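Local coordinates for protein D-alanyl-D-alanine carboxypeptidase (Vibrio cholerae, PDB 5TR7) that probably trims terminal D-alanine from peptidoglycan precursor peptides, acting as a penicillin-binding serine carboxypeptidase of the S11 family, at residues A[214-219]-A[246-251]; A[14-19]-A[160-165]; A[108-111]-A[116-119]. All blocks are in the same frame, centred on the assembly; numbering follows the deposited sequence.

Contact 1. Residues A[214-219]-A[246-251]; sequences SSATEG and YGFRFF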
loop_
_atom_site.group_PDB
_atom_site.type_symbol
_atom_site.label_atom_id
_atom_site.label_comp_id
_atom_site.label_asym_id
_atom_site.label_seq_id
_atom_site.Cartn_x
_atom_site.Cartn_y
_atom_site.Cartn_z
ATOM N N SER A 214 4.189 -7.496 -0.955
ATOM C CA SER A 214 3.335 -8.580 -1.373
ATOM C C SER A 214 2.976 -9.507 -0.232
ATOM O O SER A 214 3.629 -9.468 0.774
ATOM C CB SER A 214 4.035 -9.392 -2.481
ATOM O OG SER A 214 5.299 -9.869 -2.018
ATOM N N SER A 215 1.906 -10.308 -0.401
ATOM C CA SER A 215 1.553 -11.320 0.534
ATOM C C SER A 215 1.007 -12.483 -0.274
ATOM O O SER A 215 0.359 -12.266 -1.261
ATOM C CB SER A 215 0.523 -10.845 1.586
ATOM O OG SER A 215 0.299 -11.841 2.569
ATOM N N ALA A 216 1.209 -13.707 0.211
ATOM C CA ALA A 216 0.749 -14.888 -0.462
ATOM C C ALA A 216 0.525 -15.978 0.509
ATOM O O ALA A 216 1.068 -15.950 1.624
ATOM C CB ALA A 216 1.822 -15.347 -1.493
ATOM N N THR A 217 -0.269 -16.954 0.071
ATOM C CA THR A 217 -0.540 -18.122 0.875
ATOM C C THR A 217 -0.225 -19.386 0.082
ATOM O O THR A 217 -0.217 -19.389 -1.155
ATOM C CB THR A 217 -1.990 -18.211 1.353
ATOM O OG1 THR A 217 -2.860 -18.259 0.245
ATOM C CG2 THR A 217 -2.376 -17.022 2.220
ATOM N N GLU A 218 0.041 -20.456 0.828
ATOM C CA GLU A 218 0.338 -21.812 0.270
ATOM C C GLU A 218 0.118 -22.747 1.454
ATOM O O GLU A 218 0.767 -22.638 2.499
ATOM C CB GLU A 218 1.764 -21.918 -0.324
ATOM C CG GLU A 218 2.059 -23.269 -0.969
ATOM C CD GLU A 218 3.537 -23.516 -1.337
ATOM O OE1 GLU A 218 4.122 -24.478 -0.760
ATOM O OE2 GLU A 218 4.126 -22.762 -2.157
ATOM N N GLY A 219 -0.874 -23.609 1.338
ATOM C CA GLY A 219 -1.226 -24.469 2.428
ATOM C C GLY A 219 -1.657 -23.619 3.606
ATOM O O GLY A 219 -2.458 -22.706 3.456
ATOM N N TYR A 246 11.133 -18.918 -1.522
ATOM C CA TYR A 246 12.092 -19.298 -0.515
ATOM C C TYR A 246 11.383 -19.439 0.852
ATOM O O TYR A 246 11.589 -20.374 1.571
ATOM C CB TYR A 246 13.201 -18.234 -0.429
ATOM C CG TYR A 246 14.062 -18.366 0.793
ATOM C CD1 TYR A 246 15.078 -19.354 0.862
ATOM C CD2 TYR A 246 13.884 -17.540 1.858
ATOM C CE1 TYR A 246 15.880 -19.515 2.002
ATOM C CE2 TYR A 246 14.702 -17.636 2.998
ATOM C CZ TYR A 246 15.662 -18.638 3.082
ATOM O OH TYR A 246 16.399 -18.696 4.233
ATOM N N GLY A 247 10.510 -18.532 1.176
ATOM C CA GLY A 247 9.820 -18.595 2.477
ATOM C C GLY A 247 8.952 -19.849 2.572
ATOM O O GLY A 247 8.877 -20.466 3.628
ATOM N N PHE A 248 8.287 -20.216 1.472
ATOM C CA PHE A 248 7.404 -21.390 1.485
ATOM C C PHE A 248 8.216 -22.643 1.653
ATOM O O PHE A 248 7.791 -23.544 2.359
ATOM C CB PHE A 248 6.471 -21.430 0.265
ATOM C CG PHE A 248 5.415 -20.311 0.269
ATOM C CD1 PHE A 248 4.605 -20.103 1.375
ATOM C CD2 PHE A 248 5.175 -19.560 -0.875
ATOM C CE1 PHE A 248 3.625 -19.116 1.375
ATOM C CE2 PHE A 248 4.214 -18.568 -0.883
ATOM C CZ PHE A 248 3.424 -18.359 0.244
ATOM N N ARG A 249 9.395 -22.663 1.042
ATOM C CA ARG A 249 10.331 -23.761 1.186
ATOM C C ARG A 249 11.069 -23.749 2.552
ATOM O O ARG A 249 11.485 -24.786 3.019
ATOM C CB ARG A 249 11.352 -23.736 0.043
ATOM C CG ARG A 249 10.801 -24.257 -1.274
ATOM C CD ARG A 249 11.697 -23.964 -2.485
ATOM N NE ARG A 249 13.085 -23.627 -2.090
ATOM C CZ ARG A 249 13.678 -22.420 -2.222
ATOM N NH1 ARG A 249 13.109 -21.403 -2.911
ATOM N NH2 ARG A 249 14.926 -22.255 -1.758
ATOM N N PHE A 250 11.251 -22.591 3.163
ATOM C CA PHE A 250 11.968 -22.459 4.467
ATOM C C PHE A 250 11.381 -23.313 5.564
ATOM O O PHE A 250 12.104 -23.905 6.350
ATOM C CB PHE A 250 11.932 -21.011 4.948
ATOM C CG PHE A 250 12.596 -20.751 6.282
ATOM C CD1 PHE A 250 11.949 -21.037 7.488
ATOM C CD2 PHE A 250 13.778 -20.035 6.319
ATOM C CE1 PHE A 250 12.540 -20.717 8.715
ATOM C CE2 PHE A 250 14.389 -19.725 7.544
ATOM C CZ PHE A 250 13.770 -20.076 8.751
ATOM N N PHE A 251 10.073 -23.296 5.684
ATOM C CA PHE A 251 9.450 -24.096 6.715
ATOM C C PHE A 251 9.546 -25.596 6.393
ATOM O O PHE A 251 9.598 -26.432 7.299
ATOM C CB PHE A 251 8.031 -23.607 7.009
ATOM C CG PHE A 251 7.982 -22.261 7.708
ATOM C CD1 PHE A 251 8.676 -22.068 8.921
ATOM C CD2 PHE A 251 7.171 -21.208 7.225
ATOM C CE1 PHE A 251 8.620 -20.851 9.601
ATOM C CE2 PHE A 251 7.099 -20.001 7.921
ATOM C CZ PHE A 251 7.834 -19.825 9.098
#
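The ring of F248 meets strand 214-218 with one face and its outer edge. Over that face stands E218, whose CB sits 3.7 Å from the centroid of the F248 ring and only 11° off its normal, a CH-pi contact. At the edge, near the ring plane, lies the backbone of A216, its O 3.6 Å from F248 CZ. The A216 methyl adds an apolar touch, CB to F248 CZ at 3.8 Å.

E218 keeps CG anti to its backbone N (chi1 -177°) and runs extended from there, which carries the carboxylate along F248 toward the helix. Its OE2 ends 3.6 Å from both CB and CD2 of F248, with carboxylate and ring planes turned 33° apart. Beyond the segments, L223 of strand 221-230 and M195 also touch F248.

Here helix 233-251 packs on the antiparallel sheet of the serine beta-lactamase/penicillin-binding-protein fold. No hydrogen bond spans the contact. Its chemistry is therefore that of a buried phenylalanine ring laid against a strand, with the aliphatic part of an exposed glutamate as a lid and the charged end at the margin, where water can probably reach it.

Contact 2. Residues A[14-19]-A[160-165]; sequences MDYHSG and LIRDVP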
loop_
_atom_site.group_PDB
_atom_site.type_symbol
_atom_site.label_atom_id
_atom_site.label_comp_id
_atom_site.label_asym_id
_atom_site.label_seq_id
_atom_site.Cartn_x
_atom_site.Cartn_y
_atom_site.Cartn_z
ATOM N N MET A 14 8.709 -11.805 5.846
ATOM C CA MET A 14 8.174 -12.068 7.167
ATOM C C MET A 14 7.098 -13.102 7.170
ATOM O O MET A 14 6.240 -13.122 6.292
ATOM C CB MET A 14 7.609 -10.752 7.710
ATOM C CG MET A 14 6.847 -10.839 9.017
ATOM S SD MET A 14 6.137 -9.263 9.504
ATOM C CE MET A 14 7.590 -8.459 10.164
ATOM N N ASP A 15 7.166 -13.975 8.157
ATOM C CA ASP A 15 6.100 -14.951 8.386
ATOM C C ASP A 15 4.910 -14.161 8.980
ATOM O O ASP A 15 5.050 -13.534 10.013
ATOM C CB ASP A 15 6.574 -16.027 9.379
ATOM C CG ASP A 15 5.434 -16.821 9.981
ATOM O OD1 ASP A 15 4.430 -17.117 9.308
ATOM O OD2 ASP A 15 5.538 -17.114 11.176
ATOM N N TYR A 16 3.759 -14.207 8.325
ATOM C CA TYR A 16 2.596 -13.492 8.767
ATOM C C TYR A 16 2.146 -13.937 10.123
ATOM O O TYR A 16 1.701 -13.109 10.892
ATOM C CB TYR A 16 1.385 -13.638 7.800
ATOM C CG TYR A 16 0.086 -13.113 8.383
ATOM C CD1 TYR A 16 -0.288 -11.774 8.211
ATOM C CD2 TYR A 16 -0.773 -13.936 9.099
ATOM C CE1 TYR A 16 -1.443 -11.295 8.772
ATOM C CE2 TYR A 16 -1.963 -13.449 9.637
ATOM C CZ TYR A 16 -2.279 -12.122 9.469
ATOM O OH TYR A 16 -3.434 -11.568 10.032
ATOM N N HIS A 17 2.194 -15.236 10.415
ATOM C CA HIS A 17 1.682 -15.746 11.690
ATOM C C HIS A 17 2.428 -15.239 12.938
ATOM O O HIS A 17 1.834 -14.606 13.797
ATOM C CB HIS A 17 1.611 -17.283 11.702
ATOM C CG HIS A 17 0.837 -17.853 10.545
ATOM N ND1 HIS A 17 -0.431 -17.404 10.201
ATOM C CD2 HIS A 17 1.132 -18.840 9.663
ATOM C CE1 HIS A 17 -0.855 -18.055 9.124
ATOM N NE2 HIS A 17 0.078 -18.921 8.772
ATOM N N SER A 18 3.719 -15.499 13.005
ATOM C CA SER A 18 4.534 -15.126 14.162
ATOM C C SER A 18 5.155 -13.774 14.045
ATOM O O SER A 18 5.578 -13.228 15.035
ATOM C CB SER A 18 5.704 -16.090 14.303
ATOM O OG SER A 18 6.589 -15.930 13.195
ATOM N N GLY A 19 5.254 -13.245 12.843
ATOM C CA GLY A 19 5.941 -11.957 12.630
ATOM C C GLY A 19 7.444 -12.096 12.535
ATOM O O GLY A 19 8.180 -11.108 12.449
ATOM N N LEU A 160 -2.694 -4.762 7.768
ATOM C CA LEU A 160 -3.824 -4.631 6.863
ATOM C C LEU A 160 -4.603 -5.937 6.787
ATOM O O LEU A 160 -5.830 -5.966 6.855
ATOM C CB LEU A 160 -3.399 -4.255 5.437
ATOM C CG LEU A 160 -3.126 -2.818 5.066
ATOM C CD1 LEU A 160 -2.372 -2.750 3.720
ATOM C CD2 LEU A 160 -4.396 -1.976 5.095
ATOM N N ILE A 161 -3.885 -7.021 6.572
ATOM C CA ILE A 161 -4.515 -8.353 6.496
ATOM C C ILE A 161 -5.090 -8.736 7.824
ATOM O O ILE A 161 -6.166 -9.262 7.937
ATOM C CB ILE A 161 -3.433 -9.342 6.157
ATOM C CG1 ILE A 161 -2.852 -9.021 4.779
ATOM C CG2 ILE A 161 -3.935 -10.768 6.306
ATOM C CD1 ILE A 161 -1.568 -9.790 4.469
ATOM N N ARG A 162 -4.379 -8.418 8.884
ATOM C CA ARG A 162 -4.838 -8.824 10.218
ATOM C C ARG A 162 -5.967 -8.065 10.813
ATOM O O ARG A 162 -6.818 -8.668 11.490
ATOM C CB ARG A 162 -3.652 -8.664 11.208
ATOM C CG ARG A 162 -3.877 -9.157 12.612
ATOM C CD ARG A 162 -3.355 -8.080 13.557
ATOM N NE ARG A 162 -1.945 -7.889 13.532
ATOM C CZ ARG A 162 -1.284 -6.761 13.814
ATOM N NH1 ARG A 162 -1.804 -5.554 13.997
ATOM N NH2 ARG A 162 0.008 -6.815 13.783
ATOM N N ASP A 163 -5.932 -6.749 10.677
ATOM C CA ASP A 163 -6.900 -5.870 11.439
ATOM C C ASP A 163 -8.022 -5.340 10.595
ATOM O O ASP A 163 -9.088 -5.103 11.123
ATOM C CB ASP A 163 -6.163 -4.646 12.017
ATOM C CG ASP A 163 -4.971 -4.991 12.882
ATOM O OD1 ASP A 163 -5.009 -6.033 13.512
ATOM O OD2 ASP A 163 -4.066 -4.122 13.088
ATOM N N VAL A 164 -7.787 -5.143 9.285
ATOM C CA VAL A 164 -8.846 -4.623 8.362
ATOM C C VAL A 164 -9.080 -5.548 7.121
ATOM O O VAL A 164 -8.861 -5.145 5.959
ATOM C CB VAL A 164 -8.574 -3.182 7.992
ATOM C CG1 VAL A 164 -8.729 -2.277 9.270
ATOM C CG2 VAL A 164 -7.208 -3.016 7.376
ATOM N N PRO A 165 -9.528 -6.777 7.378
ATOM C CA PRO A 165 -9.691 -7.783 6.246
ATOM C C PRO A 165 -10.573 -7.310 5.072
ATOM O O PRO A 165 -10.243 -7.539 3.938
ATOM C CB PRO A 165 -10.204 -9.058 6.934
ATOM C CG PRO A 165 -10.645 -8.611 8.385
ATOM C CD PRO A 165 -9.941 -7.283 8.712
#
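Y16 reaches across to I161 and R162, and its side chain can be followed outward from the end of strand 10-15. CB points toward helix 150-163, and chi1 near 169° sends the ring away from the backbone N and out to the helix surface. The first ring atom to meet the helix is CE1, which lies 3.5 Å from CG2 of I161 and somewhat farther from its CB. CZ follows, 3.8 Å from the same I161 CG2. The tip, OH, comes up against R162, 3.1 Å from both its CA and its CB, a tight fit. Both residues approach the ring obliquely.

R162 itself turns elsewhere. Its chain bends at chi2 and chi3, and NH1 forms a salt bridge with D163 OD2 at 2.8 Å, meeting that oxygen on its syn side. D163 OD2 is also hydrogen-bonded to Y43 OH of helix 37-50.

Behind the tyrosine, D15 organises the turn in an Asx motif: its OD2 accepts from S18 N (3.0 Å) and S18 OG (2.6 Å), both coming from the same face of the carboxylate. A hydrogen bond between Y16 O and Q158 NE2 ties the turn to the helix, while R222 of strand 221-230 packs on both Y16 and I161.

The contact thus joins strand 10-15, next to the edge strand of the sheet, to helix 150-163, which packs against the sheet. Across the two segments it is chemically a van der Waals one: the phenol oxygen presses on aliphatic carbons, and its approach to R162 N has too poor an angle for a hydrogen bond.

Contact 3. Residues A[108-111]-A[116-119]; sequences EHVA and AFVD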
loop_
_atom_site.group_PDB
_atom_site.type_symbol
_atom_site.label_atom_id
_atom_site.label_comp_id
_atom_site.label_asym_id
_atom_site.label_seq_id
_atom_site.Cartn_x
_atom_site.Cartn_y
_atom_site.Cartn_z
ATOM N N GLU A 108 -9.763 14.047 3.635
ATOM C CA GLU A 108 -10.643 15.123 4.040
ATOM C C GLU A 108 -11.974 14.616 4.564
ATOM O O GLU A 108 -12.482 15.146 5.546
ATOM C CB GLU A 108 -10.856 16.133 2.912
ATOM C CG GLU A 108 -9.617 16.909 2.521
ATOM C CD GLU A 108 -9.862 17.931 1.406
ATOM O OE1 GLU A 108 -10.906 17.886 0.670
ATOM O OE2 GLU A 108 -9.015 18.844 1.301
ATOM N N HIS A 109 -12.527 13.586 3.940
ATOM C CA HIS A 109 -13.829 13.060 4.399
ATOM C C HIS A 109 -13.686 12.461 5.808
ATOM O O HIS A 109 -14.598 12.498 6.612
ATOM C CB HIS A 109 -14.283 11.959 3.415
ATOM C CG HIS A 109 -15.593 11.337 3.747
ATOM N ND1 HIS A 109 -16.777 12.015 3.601
ATOM C CD2 HIS A 109 -15.923 10.097 4.176
ATOM C CE1 HIS A 109 -17.782 11.232 3.915
ATOM N NE2 HIS A 109 -17.294 10.067 4.294
ATOM N N VAL A 110 -12.537 11.838 6.064
ATOM C CA VAL A 110 -12.296 11.214 7.361
ATOM C C VAL A 110 -11.956 12.193 8.479
ATOM O O VAL A 110 -12.540 12.119 9.519
ATOM C CB VAL A 110 -11.200 10.137 7.285
ATOM C CG1 VAL A 110 -10.721 9.706 8.647
ATOM C CG2 VAL A 110 -11.686 8.917 6.526
ATOM N N ALA A 111 -11.035 13.112 8.253
ATOM C CA ALA A 111 -10.576 14.023 9.300
ATOM C C ALA A 111 -10.653 15.526 9.006
ATOM O O ALA A 111 -9.986 16.290 9.680
ATOM C CB ALA A 111 -9.138 13.625 9.651
ATOM N N ALA A 116 -4.883 16.742 9.551
ATOM C CA ALA A 116 -5.424 15.950 10.650
ATOM C C ALA A 116 -5.418 14.502 10.255
ATOM O O ALA A 116 -5.129 13.639 11.060
ATOM C CB ALA A 116 -6.821 16.419 11.004
ATOM N N PHE A 117 -5.672 14.196 8.989
ATOM C CA PHE A 117 -5.655 12.760 8.546
ATOM C C PHE A 117 -4.268 12.207 8.773
ATOM O O PHE A 117 -4.115 11.101 9.287
ATOM C CB PHE A 117 -6.109 12.572 7.118
ATOM C CG PHE A 117 -6.190 11.135 6.681
ATOM C CD1 PHE A 117 -7.297 10.381 6.965
ATOM C CD2 PHE A 117 -5.130 10.535 5.998
ATOM C CE1 PHE A 117 -7.381 9.033 6.540
ATOM C CE2 PHE A 117 -5.182 9.214 5.619
ATOM C CZ PHE A 117 -6.337 8.469 5.846
ATOM N N VAL A 118 -3.266 13.022 8.487
ATOM C CA VAL A 118 -1.857 12.648 8.718
ATOM C C VAL A 118 -1.609 12.392 10.232
ATOM O O VAL A 118 -0.880 11.483 10.604
ATOM C CB VAL A 118 -0.882 13.659 8.110
ATOM C CG1 VAL A 118 0.519 13.273 8.446
ATOM C CG2 VAL A 118 -1.000 13.706 6.600
ATOM N N ASP A 119 -2.221 13.181 11.093
ATOM C CA ASP A 119 -2.114 12.909 12.556
ATOM C C ASP A 119 -2.623 11.493 12.830
ATOM O O ASP A 119 -1.964 10.704 13.491
ATOM C CB ASP A 119 -2.937 13.928 13.401
ATOM C CG ASP A 119 -2.385 15.347 13.341
ATOM O OD1 ASP A 119 -1.235 15.495 12.888
ATOM O OD2 ASP A 119 -3.044 16.320 13.821
#
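A111 and F117 meet where two consecutive helices, 100-111 and 114-127, are joined by a tight turn, within the helical part of the serine beta-lactamase/penicillin-binding-protein fold. In the first shell the methyl of A111 touches both A116 and F117. Its CB lies 3.6 Å from the backbone N of F117 and 4.1 Å from F117 CB, and it also faces A116, CB to CB at 3.9 Å. Small side chains let the backbones come close, with the CA atoms of A111 and F117 5.1 Å apart.

V110 supplies the second element. Its CG1 sits at the edge of the F117 ring, near the ring plane, 3.9 Å from CD1, and its CB comes equally near that same atom. A chi1 of -176° turns the F117 ring back toward the preceding helix to meet this valine.

Farther out, T41 and V44 of helix 37-50 touch the side chain of F117, and E48 of that helix touches V110, so the pair of helices rests on the helix that carries the predicted proton acceptor K38. At the turn, A116 N is hydrogen-bonded to T113 OG1. E108, within helix 100-111, makes hydrogen bonds to S63 OG and N65 ND2 through its two carboxylate oxygens. Where the turn closes, the carbonyl O of A111 lies 3.4 Å from the methyl CB of A116.

In the fold
Contacts 1 and 2 adjoin, their centres about 13 Å apart, and both reach the five-stranded antiparallel sheet: S215 OG of contact 1 lies 3.4 Å from CD1 of I161 in contact 2, and F251 CZ packs 3.9 Å from D15 CG. Contact 3, on the helical side, is centred about 25 Å from the centre of contact 2 and about 36 Å from that of contact 1. Of the predicted active-site residues S35, K38 and S98, K38 has its side chain about 9 Å from that of F117; that of I161 is about 11 Å from that of K201, predicted to bind substrate. Contact 1 is remote, though its helix begins with E233, R236 and K237 of the nitrite pocket.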